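Local atomic coordinates of SAM-dependent methyltransferase (Thiobacillus denitrificans, PDB entry 5EPE), a protein that binds S-adenosyl-L-homocysteine, the spent form of the methyl donor S-adenosylmethionine, and is probably a methyltransferase of the Rossmann-like class. Residues R144-T149 / F164-E169. Residues are numbered along the deposited sequence; the frame is centred on the assembly and turned at random.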
ATOM      1  N   ARG A 144     -18.920 -10.200   6.257  1.00 17.31           N
ATOM      2  CA  ARG A 144     -17.816 -10.768   7.021  1.00 17.88           C
ATOM      3  C   ARG A 144     -16.561  -9.940   6.757  1.00 19.01           C
ATOM      4  O   ARG A 144     -15.803  -9.705   7.670  1.00 19.45           O
ATOM      5  CB  ARG A 144     -17.589 -12.232   6.562  1.00 18.93           C
ATOM      6  CG  ARG A 144     -16.405 -12.922   7.160  1.00 20.89           C
ATOM      7  CD  ARG A 144     -16.331 -14.371   6.704  1.00 21.58           C
ATOM      8  NE  ARG A 144     -15.166 -14.994   7.305  1.00 23.37           N
ATOM      9  CZ  ARG A 144     -13.945 -15.047   6.811  1.00 24.56           C
ATOM     10  NH1 ARG A 144     -13.588 -14.486   5.649  1.00 24.32           N
ATOM     11  NH2 ARG A 144     -13.023 -15.630   7.562  1.00 26.70           N
ATOM     12  N   LYS A 145     -16.386  -9.531   5.519  1.00 26.79           N
ATOM     13  CA  LYS A 145     -15.495  -8.427   5.192  1.00 28.41           C
ATOM     14  C   LYS A 145     -16.007  -7.718   4.009  1.00 27.25           C
ATOM     15  O   LYS A 145     -16.796  -8.219   3.262  1.00 26.33           O
ATOM     16  CB  LYS A 145     -14.046  -8.883   4.986  1.00 31.88           C
ATOM     17  CG  LYS A 145     -13.834  -9.787   3.862  1.00 33.53           C
ATOM     18  CD  LYS A 145     -12.506 -10.538   4.077  1.00 38.29           C
ATOM     19  CE  LYS A 145     -12.099 -11.216   2.799  1.00 41.22           C
ATOM     20  NZ  LYS A 145     -11.074 -12.269   3.081  1.00 46.05           N
ATOM     21  N   LEU A 146     -15.514  -6.531   3.822  1.00 28.79           N
ATOM     22  CA  LEU A 146     -16.078  -5.627   2.890  1.00 30.65           C
ATOM     23  C   LEU A 146     -15.657  -6.038   1.486  1.00 32.90           C
ATOM     24  O   LEU A 146     -14.489  -6.230   1.257  1.00 34.63           O
ATOM     25  CB  LEU A 146     -15.617  -4.208   3.237  1.00 33.50           C
ATOM     26  CG  LEU A 146     -16.529  -3.107   2.775  1.00 34.85           C
ATOM     27  CD1 LEU A 146     -17.904  -3.180   3.459  1.00 33.28           C
ATOM     28  CD2 LEU A 146     -15.863  -1.790   3.091  1.00 38.26           C
ATOM     29  N   PRO A 147     -16.608  -6.245   0.575  1.00 33.61           N
ATOM     30  CA  PRO A 147     -16.168  -6.603  -0.763  1.00 37.69           C
ATOM     31  C   PRO A 147     -15.435  -5.426  -1.367  1.00 42.79           C
ATOM     32  O   PRO A 147     -15.683  -4.271  -1.001  1.00 41.24           O
ATOM     33  CB  PRO A 147     -17.448  -6.903  -1.546  1.00 36.53           C
ATOM     34  CG  PRO A 147     -18.548  -6.870  -0.559  1.00 34.50           C
ATOM     35  CD  PRO A 147     -18.062  -6.234   0.720  1.00 33.25           C
ATOM     36  N   THR A 148     -14.500  -5.772  -2.235  1.00 49.80           N
ATOM     37  CA  THR A 148     -13.616  -4.841  -2.883  1.00 57.96           C
ATOM     38  C   THR A 148     -14.319  -4.218  -4.089  1.00 59.48           C
ATOM     39  O   THR A 148     -13.952  -3.123  -4.520  1.00 62.87           O
ATOM     40  CB  THR A 148     -12.331  -5.624  -3.252  1.00 65.26           C
ATOM     41  OG1 THR A 148     -12.699  -6.949  -3.727  1.00 66.15           O
ATOM     42  CG2 THR A 148     -11.457  -5.783  -1.966  1.00 65.55           C
ATOM     43  N   THR A 149     -15.347  -4.903  -4.611  1.00 57.69           N
ATOM     44  CA  THR A 149     -16.163  -4.408  -5.729  1.00 60.13           C
ATOM     45  C   THR A 149     -17.651  -4.744  -5.553  1.00 56.52           C
ATOM     46  O   THR A 149     -17.981  -5.777  -4.948  1.00 52.48           O
ATOM     47  CB  THR A 149     -15.746  -5.048  -7.096  1.00 64.05           C
ATOM     48  OG1 THR A 149     -15.958  -6.471  -7.046  1.00 62.87           O
ATOM     49  CG2 THR A 149     -14.302  -4.772  -7.434  1.00 68.95           C
ATOM     50  N   PHE A 164     -25.777  -4.505   2.748  1.00 20.13           N
ATOM     51  CA  PHE A 164     -25.333  -5.152   3.994  1.00 19.44           C
ATOM     52  C   PHE A 164     -24.313  -4.281   4.682  1.00 18.05           C
ATOM     53  O   PHE A 164     -23.785  -3.340   4.080  1.00 18.59           O
ATOM     54  CB  PHE A 164     -24.725  -6.562   3.773  1.00 20.15           C
ATOM     55  CG  PHE A 164     -25.651  -7.526   3.044  1.00 21.81           C
ATOM     56  CD1 PHE A 164     -26.995  -7.623   3.369  1.00 22.91           C
ATOM     57  CD2 PHE A 164     -25.171  -8.321   2.032  1.00 24.13           C
ATOM     58  CE1 PHE A 164     -27.883  -8.450   2.651  1.00 23.96           C
ATOM     59  CE2 PHE A 164     -26.058  -9.190   1.332  1.00 24.94           C
ATOM     60  CZ  PHE A 164     -27.387  -9.215   1.631  1.00 24.61           C
ATOM     61  N   LEU A 165     -24.077  -4.581   5.946  1.00 16.83           N
ATOM     62  CA  LEU A 165     -23.111  -3.843   6.783  1.00 16.55           C
ATOM     63  C   LEU A 165     -22.117  -4.810   7.386  1.00 16.28           C
ATOM     64  O   LEU A 165     -22.435  -5.984   7.612  1.00 15.34           O
ATOM     65  CB  LEU A 165     -23.880  -3.144   7.914  1.00 16.72           C
ATOM     66  CG  LEU A 165     -24.925  -2.100   7.471  1.00 16.83           C
ATOM     67  CD1 LEU A 165     -25.698  -1.524   8.621  1.00 17.15           C
ATOM     68  CD2 LEU A 165     -24.223  -0.952   6.767  1.00 17.91           C
ATOM     69  N   LEU A 166     -20.924  -4.315   7.714  1.00 16.24           N
ATOM     70  CA  LEU A 166     -19.998  -5.085   8.518  1.00 16.19           C
ATOM     71  C   LEU A 166     -20.639  -5.333   9.894  1.00 15.77           C
ATOM     72  O   LEU A 166     -21.525  -4.577  10.324  1.00 14.92           O
ATOM     73  CB  LEU A 166     -18.641  -4.344   8.686  1.00 16.72           C
ATOM     74  CG  LEU A 166     -17.866  -4.263   7.366  1.00 18.05           C
ATOM     75  CD1 LEU A 166     -16.864  -3.125   7.516  1.00 20.28           C
ATOM     76  CD2 LEU A 166     -17.091  -5.534   7.091  1.00 18.00           C
ATOM     77  N   LEU A 167     -20.217  -6.403  10.568  1.00 15.39           N
ATOM     78  CA  LEU A 167     -20.861  -6.785  11.847  1.00 15.51           C
ATOM     79  C   LEU A 167     -21.018  -5.667  12.908  1.00 15.66           C
ATOM     80  O   LEU A 167     -22.098  -5.512  13.467  1.00 15.65           O
ATOM     81  CB  LEU A 167     -20.094  -7.967  12.462  1.00 15.88           C
ATOM     82  CG  LEU A 167     -20.736  -8.569  13.736  1.00 15.46           C
ATOM     83  CD1 LEU A 167     -22.147  -9.115  13.491  1.00 16.01           C
ATOM     84  CD2 LEU A 167     -19.872  -9.690  14.296  1.00 16.20           C
ATOM     85  N   PRO A 168     -19.960  -4.864  13.182  1.00 16.17           N
ATOM     86  CA  PRO A 168     -20.185  -3.806  14.173  1.00 16.72           C
ATOM     87  C   PRO A 168     -21.337  -2.853  13.777  1.00 16.77           C
ATOM     88  O   PRO A 168     -22.182  -2.529  14.597  1.00 17.10           O
ATOM     89  CB  PRO A 168     -18.836  -3.074  14.226  1.00 17.34           C
ATOM     90  CG  PRO A 168     -17.833  -4.029  13.706  1.00 17.56           C
ATOM     91  CD  PRO A 168     -18.571  -4.862  12.675  1.00 16.93           C
ATOM     92  N   GLU A 169     -21.368  -2.433  12.509  1.00 16.90           N
ATOM     93  CA  GLU A 169     -22.397  -1.507  12.034  1.00 17.26           C
ATOM     94  C   GLU A 169     -23.762  -2.211  11.986  1.00 16.28           C
ATOM     95  O   GLU A 169     -24.807  -1.577  12.247  1.00 16.13           O
ATOM     96  CB  GLU A 169     -22.038  -0.981  10.643  1.00 18.70           C
ATOM     97  CG  GLU A 169     -20.968   0.142  10.570  1.00 20.83           C
ATOM     98  CD  GLU A 169     -19.496  -0.314  10.905  1.00 22.75           C
ATOM     99  OE1 GLU A 169     -19.114  -1.530  10.807  1.00 21.43           O
ATOM    100  OE2 GLU A 169     -18.680   0.606  11.194  1.00 27.07           O
TER
HETATM  101  O   HOH W   1     -17.998  -8.176   9.908  1.00 16.62           O
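Leu166 reaches across to Leu146 with its isobutyl end, and the two leucine side chains meet at about a right angle. CD1 of Leu146 lies 4.1 Å from CG of Leu166, a methyl set against the branch point, and 4.2 Å from CD1 of Leu166. The other methyl of Leu166 packs on backbone instead: CD2 sits 3.8 Å from CA of Lys145 and 3.8 Å from N of Leu146. With CG anti to its own carbonyl carbon (chi1 -68°), the end of Leu166 is carried toward the loop, CD2 to the backbone and CG and CD1 to the Leu146 side chain, whereas in Leu146 CG stands anti to the backbone N (chi1 -155°) and points CD1 at the branch point of Leu166. Cutting Leu166 back to an alanine removes CG and both methyls, which would probably leave CD1 of Leu146 without its apolar mate and the backbone at Lys145 uncovered. Beside the leucines a water joins the two segments, accepting from N of Leu167 at 2.9 Å and giving only a weak, long bond to O of Arg144 at 3.5 Å. That N belongs to the first turn of helix 167-177, for which Leu166 is the N-cap residue. The charged side chains of Arg144 and Lys145 start off away from this meeting and turn to Glu236, Lys145 by a salt bridge and Arg144 by a hydrogen bond from NH1 to the backbone O of Glu236. Leu166 also touches Trp143 at the end of strand 134-143. The contact thus joins the loop leaving this inner strand of the sheet to the entrance of helix 167-177, on the surface and away from the cofactor pocket. With no direct hydrogen bond between the segments, their association rests on van der Waals contact of leucine methyls with side chain and backbone, supplemented by one unevenly held water.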